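Long-range contact in endonuclease III (Geobacillus stearothermophilus, PDB 1ORN), which is a [4Fe-4S] DNA repair glycosylase that probably removes damaged pyrimidines from DNA, held here as a trapped covalent intermediate: residues G122-N127 / A138-T143. Sequence-based numbering, arbitrary orientation.
Sequences GRKTAN and AIAVDT. With nucleotides of chain B.
Ala138 packs its methyl against the Asn127 amide, CB lying 3.8 Å from OD1 of Asn127. Asn127 ND2 then donates to the carbonyl of Ile139, but the bond is weak: ND2 to Ile139 O is 3.1 Å and bent to 127°. Asn127 OD1 accepts from Arg112, and ND2 also donates to Glu165. At Ala140, CB turns toward the helix and sits 3.7 Å from the backbone O of Lys124, with Asn127 CB also against it. Val141 turns its side chain away, and Val141 O lies 3.8 Å from Lys124 CG. Val141 N donates to a water O 2.9 Å away, which Asn127 ND2 reaches only weakly. A bend at chi2 (-94°) followed by an extended end carries the lysine past Asp142, whose CB is 4.1 Å from Lys124 CE. Lys124 NZ is covalently joined to the modified group of the trapped intermediate. This places the contact in the active site, as in bifunctional HhH-GPD glycosylases, where a lysine attacks the sugar. OD2 of Asp142 is hydrogen-bonded to the same group and to His144 N; OD1 takes Val145 N, so Asp142 caps helix 143-152. With an alanine in place of Lys124, that group would probably lose its covalent mate and Asp142 CB its aliphatic neighbour. Thr143 N donates a hydrogen bond to OP1 of DG8 of chain B at 2.9 Å. The N-terminus of helix 123-134, in the helix-hairpin-helix motif, grips the phosphate of DT9 of chain B through Gly122 N and Thr125. Helix 33-43 packs on Lys124 and Thr125; helices 161-171 and 177-191 pack against the 138-142 loop.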
ATOM      1  N   GLY C 122      -0.940  -6.384  -8.321  1.00 23.54           N
ATOM      2  CA  GLY C 122      -0.921  -5.307  -9.292  1.00 24.05           C
ATOM      3  C   GLY C 122       0.255  -4.389  -8.987  1.00 23.12           C
ATOM      4  O   GLY C 122       1.133  -4.729  -8.187  1.00 22.41           O
ATOM      5  N   ARG C 123       0.271  -3.205  -9.583  1.00 23.26           N
ATOM      6  CA  ARG C 123       1.384  -2.302  -9.347  1.00 25.60           C
ATOM      7  C   ARG C 123       1.525  -1.861  -7.881  1.00 23.45           C
ATOM      8  O   ARG C 123       2.637  -1.786  -7.365  1.00 25.25           O
ATOM      9  CB  ARG C 123       1.286  -1.086 -10.277  1.00 26.88           C
ATOM     10  CG  ARG C 123       2.514  -0.188 -10.208  1.00 27.06           C
ATOM     11  CD  ARG C 123       2.740   0.586 -11.503  1.00 28.77           C
ATOM     12  NE  ARG C 123       3.872   1.493 -11.365  1.00 28.62           N
ATOM     13  CZ  ARG C 123       4.671   1.859 -12.364  1.00 30.23           C
ATOM     14  NH1 ARG C 123       4.473   1.393 -13.593  1.00 30.48           N
ATOM     15  NH2 ARG C 123       5.668   2.696 -12.131  1.00 28.82           N
ATOM     16  N   LYS C 124       0.414  -1.581  -7.202  1.00 22.36           N
ATOM     17  CA  LYS C 124       0.503  -1.162  -5.803  1.00 23.44           C
ATOM     18  C   LYS C 124       1.139  -2.255  -4.945  1.00 22.58           C
ATOM     19  O   LYS C 124       2.056  -1.991  -4.165  1.00 22.44           O
ATOM     20  CB  LYS C 124      -0.896  -0.812  -5.267  1.00 24.01           C
ATOM     21  CG  LYS C 124      -0.967  -0.443  -3.776  1.00 24.15           C
ATOM     22  CD  LYS C 124      -1.305  -1.649  -2.898  1.00 23.67           C
ATOM     23  CE  LYS C 124      -1.504  -1.228  -1.428  1.00 25.33           C
ATOM     24  NZ  LYS C 124      -1.852  -2.345  -0.484  1.00 24.98           N
ATOM     25  N   THR C 125       0.649  -3.478  -5.089  1.00 22.99           N
ATOM     26  CA  THR C 125       1.156  -4.598  -4.308  1.00 22.78           C
ATOM     27  C   THR C 125       2.635  -4.835  -4.579  1.00 24.12           C
ATOM     28  O   THR C 125       3.431  -4.980  -3.645  1.00 21.91           O
ATOM     29  CB  THR C 125       0.338  -5.862  -4.599  1.00 23.57           C
ATOM     30  OG1 THR C 125      -1.017  -5.640  -4.177  1.00 24.15           O
ATOM     31  CG2 THR C 125       0.893  -7.073  -3.855  1.00 24.32           C
ATOM     32  N   ALA C 126       3.010  -4.855  -5.854  1.00 22.01           N
ATOM     33  CA  ALA C 126       4.407  -5.077  -6.217  1.00 23.63           C
ATOM     34  C   ALA C 126       5.325  -3.985  -5.656  1.00 24.14           C
ATOM     35  O   ALA C 126       6.418  -4.279  -5.174  1.00 25.98           O
ATOM     36  CB  ALA C 126       4.553  -5.162  -7.738  1.00 23.79           C
ATOM     37  N   ASN C 127       4.891  -2.732  -5.719  1.00 23.26           N
ATOM     38  CA  ASN C 127       5.697  -1.635  -5.188  1.00 24.12           C
ATOM     39  C   ASN C 127       5.907  -1.739  -3.681  1.00 23.47           C
ATOM     40  O   ASN C 127       6.999  -1.451  -3.185  1.00 24.68           O
ATOM     41  CB  ASN C 127       5.075  -0.280  -5.530  1.00 24.72           C
ATOM     42  CG  ASN C 127       5.377   0.151  -6.963  1.00 26.90           C
ATOM     43  OD1 ASN C 127       6.203  -0.459  -7.640  1.00 30.04           O
ATOM     44  ND2 ASN C 127       4.716   1.206  -7.422  1.00 27.70           N
ATOM     45  N   ALA C 138      10.392   2.867  -4.443  1.00 32.74           N
ATOM     46  CA  ALA C 138       9.146   2.797  -5.194  1.00 32.11           C
ATOM     47  C   ALA C 138       8.081   3.518  -4.397  1.00 32.58           C
ATOM     48  O   ALA C 138       8.193   3.655  -3.177  1.00 30.18           O
ATOM     49  CB  ALA C 138       8.737   1.341  -5.414  1.00 32.82           C
ATOM     50  N   ILE C 139       7.062   3.998  -5.095  1.00 30.13           N
ATOM     51  CA  ILE C 139       5.955   4.688  -4.455  1.00 32.18           C
ATOM     52  C   ILE C 139       4.680   3.923  -4.785  1.00 31.29           C
ATOM     53  O   ILE C 139       4.219   3.926  -5.926  1.00 32.86           O
ATOM     54  CB  ILE C 139       5.814   6.131  -4.969  1.00 32.66           C
ATOM     55  CG1 ILE C 139       7.108   6.902  -4.696  1.00 32.49           C
ATOM     56  CG2 ILE C 139       4.625   6.810  -4.298  1.00 34.74           C
ATOM     57  CD1 ILE C 139       7.093   8.322  -5.217  1.00 36.03           C
ATOM     58  N   ALA C 140       4.129   3.251  -3.782  1.00 29.17           N
ATOM     59  CA  ALA C 140       2.907   2.486  -3.956  1.00 29.46           C
ATOM     60  C   ALA C 140       1.733   3.436  -3.769  1.00 29.83           C
ATOM     61  O   ALA C 140       1.601   4.067  -2.720  1.00 32.64           O
ATOM     62  CB  ALA C 140       2.846   1.368  -2.928  1.00 29.81           C
ATOM     63  N   VAL C 141       0.885   3.553  -4.785  1.00 27.45           N
ATOM     64  CA  VAL C 141      -0.263   4.443  -4.692  1.00 26.74           C
ATOM     65  C   VAL C 141      -1.547   3.668  -4.398  1.00 28.59           C
ATOM     66  O   VAL C 141      -2.066   2.937  -5.253  1.00 28.33           O
ATOM     67  CB  VAL C 141      -0.433   5.272  -5.988  1.00 27.17           C
ATOM     68  CG1 VAL C 141      -1.648   6.201  -5.863  1.00 26.51           C
ATOM     69  CG2 VAL C 141       0.831   6.084  -6.246  1.00 29.19           C
ATOM     70  N   ASP C 142      -2.039   3.845  -3.171  1.00 27.28           N
ATOM     71  CA  ASP C 142      -3.250   3.206  -2.665  1.00 29.74           C
ATOM     72  C   ASP C 142      -4.325   4.278  -2.489  1.00 27.85           C
ATOM     73  O   ASP C 142      -4.175   5.407  -2.946  1.00 26.97           O
ATOM     74  CB  ASP C 142      -2.973   2.604  -1.289  1.00 29.88           C
ATOM     75  CG  ASP C 142      -2.879   3.672  -0.212  1.00 34.14           C
ATOM     76  OD1 ASP C 142      -2.197   4.697  -0.451  1.00 31.52           O
ATOM     77  OD2 ASP C 142      -3.488   3.500   0.868  1.00 35.31           O
ATOM     78  N   THR C 143      -5.396   3.927  -1.785  1.00 28.10           N
ATOM     79  CA  THR C 143      -6.475   4.879  -1.560  1.00 27.88           C
ATOM     80  C   THR C 143      -6.022   6.149  -0.828  1.00 27.13           C
ATOM     81  O   THR C 143      -6.409   7.259  -1.207  1.00 27.56           O
ATOM     82  CB  THR C 143      -7.645   4.222  -0.778  1.00 29.11           C
ATOM     83  OG1 THR C 143      -8.667   5.198  -0.557  1.00 29.67           O
ATOM     84  CG2 THR C 143      -7.169   3.675   0.566  1.00 30.26           C
TER
ATOM     85  P    DT B   9      -3.001  -3.673  -6.808  1.00 24.47           P
ATOM     86  OP1  DT B   9      -1.762  -4.365  -6.393  1.00 28.10           O
ATOM     87  OP2  DT B   9      -2.933  -2.471  -7.676  1.00 25.70           O
ATOM     88  O5'  DT B   9      -3.951  -4.736  -7.500  1.00 26.15           O
ATOM     89  C5'  DT B   9      -4.252  -5.944  -6.821  1.00 23.80           C
ATOM     90  C4'  DT B   9      -5.175  -6.801  -7.649  1.00 25.23           C
ATOM     91  O4'  DT B   9      -6.517  -6.257  -7.615  1.00 25.14           O
ATOM     92  C3'  DT B   9      -4.779  -6.920  -9.123  1.00 24.76           C
ATOM     93  O3'  DT B   9      -4.558  -8.295  -9.439  1.00 26.80           O
ATOM     94  C2'  DT B   9      -5.963  -6.328  -9.884  1.00 25.49           C
ATOM     95  C1'  DT B   9      -7.121  -6.421  -8.894  1.00 23.81           C
ATOM     96  N1   DT B   9      -8.162  -5.373  -9.045  1.00 25.04           N
ATOM     97  C2   DT B   9      -9.498  -5.755  -9.045  1.00 26.95           C
ATOM     98  O2   DT B   9      -9.859  -6.912  -8.945  1.00 28.76           O
ATOM     99  N3   DT B   9     -10.392  -4.719  -9.175  1.00 27.90           N
ATOM    100  C4   DT B   9     -10.097  -3.375  -9.312  1.00 29.83           C
ATOM    101  O4   DT B   9     -11.007  -2.552  -9.417  1.00 32.56           O
ATOM    102  C5   DT B   9      -8.682  -3.052  -9.319  1.00 26.34           C
ATOM    103  C7   DT B   9      -8.265  -1.627  -9.485  1.00 26.71           C
ATOM    104  C6   DT B   9      -7.805  -4.054  -9.181  1.00 24.82           C
ATOM    105  P    DG B   8      -6.281  -0.035  -0.890  1.00 25.40           P
ATOM    106  OP1  DG B   8      -6.483   1.243  -1.612  1.00 26.35           O
ATOM    107  OP2  DG B   8      -7.340  -0.527   0.042  1.00 25.86           O
ATOM    108  O5'  DG B   8      -6.014  -1.192  -1.949  1.00 26.13           O
ATOM    109  C5'  DG B   8      -5.298  -0.934  -3.157  1.00 24.63           C
ATOM    110  C4'  DG B   8      -5.230  -2.204  -3.970  1.00 24.84           C
ATOM    111  O4'  DG B   8      -6.568  -2.699  -4.208  1.00 27.46           O
ATOM    112  C3'  DG B   8      -4.552  -2.135  -5.335  1.00 24.59           C
ATOM    113  O3'  DG B   8      -3.819  -3.353  -5.465  1.00 24.55           O
ATOM    114  C2'  DG B   8      -5.723  -2.051  -6.307  1.00 23.81           C
ATOM    115  C1'  DG B   8      -6.814  -2.843  -5.600  1.00 26.51           C
ATOM    116  N9   DG B   8      -8.177  -2.380  -5.842  1.00 24.78           N
ATOM    117  C8   DG B   8      -8.603  -1.085  -6.010  1.00 26.76           C
ATOM    118  N7   DG B   8      -9.900  -0.986  -6.144  1.00 29.94           N
ATOM    119  C5   DG B   8     -10.355  -2.296  -6.071  1.00 29.13           C
ATOM    120  C6   DG B   8     -11.681  -2.821  -6.138  1.00 31.42           C
ATOM    121  O6   DG B   8     -12.748  -2.209  -6.250  1.00 34.00           O
ATOM    122  N1   DG B   8     -11.687  -4.209  -6.045  1.00 31.15           N
ATOM    123  C2   DG B   8     -10.567  -4.993  -5.894  1.00 31.54           C
ATOM    124  N2   DG B   8     -10.776  -6.316  -5.831  1.00 30.91           N
ATOM    125  N3   DG B   8      -9.331  -4.514  -5.811  1.00 30.12           N
ATOM    126  C4   DG B   8      -9.302  -3.170  -5.907  1.00 29.88           C
ATOM    127  P    DA B   6     -10.474   4.841   2.772  1.00 30.94           P
ATOM    128  OP1  DA B   6      -9.563   5.879   3.310  1.00 29.61           O
ATOM    129  OP2  DA B   6     -10.672   4.720   1.305  1.00 33.38           O
ATOM    130  O5'  DA B   6     -10.012   3.432   3.357  1.00 32.57           O
ATOM    131  C5'  DA B   6      -9.815   3.273   4.763  1.00 30.35           C
ATOM    132  C4'  DA B   6      -9.500   1.835   5.104  1.00 29.42           C
ATOM    133  O4'  DA B   6     -10.659   0.998   4.886  1.00 30.98           O
ATOM    134  C3'  DA B   6      -8.358   1.200   4.308  1.00 29.41           C
ATOM    135  O3'  DA B   6      -7.593   0.377   5.187  1.00 26.88           O
ATOM    136  C2'  DA B   6      -9.083   0.316   3.308  1.00 29.03           C
ATOM    137  C1'  DA B   6     -10.288  -0.135   4.120  1.00 31.04           C
ATOM    138  N9   DA B   6     -11.458  -0.542   3.343  1.00 31.63           N
ATOM    139  C8   DA B   6     -11.958   0.037   2.203  1.00 33.02           C
ATOM    140  N7   DA B   6     -13.048  -0.533   1.757  1.00 31.94           N
ATOM    141  C5   DA B   6     -13.283  -1.560   2.660  1.00 31.98           C
ATOM    142  C6   DA B   6     -14.296  -2.532   2.749  1.00 33.92           C
ATOM    143  N6   DA B   6     -15.314  -2.627   1.886  1.00 33.40           N
ATOM    144  N1   DA B   6     -14.231  -3.413   3.770  1.00 32.43           N
ATOM    145  C2   DA B   6     -13.217  -3.316   4.637  1.00 33.42           C
ATOM    146  N3   DA B   6     -12.211  -2.447   4.663  1.00 32.89           N
ATOM    147  C4   DA B   6     -12.302  -1.585   3.635  1.00 31.81           C
TER
HETATM  148  O   HOH W   1       1.569   1.978  -7.104  1.00 25.45           O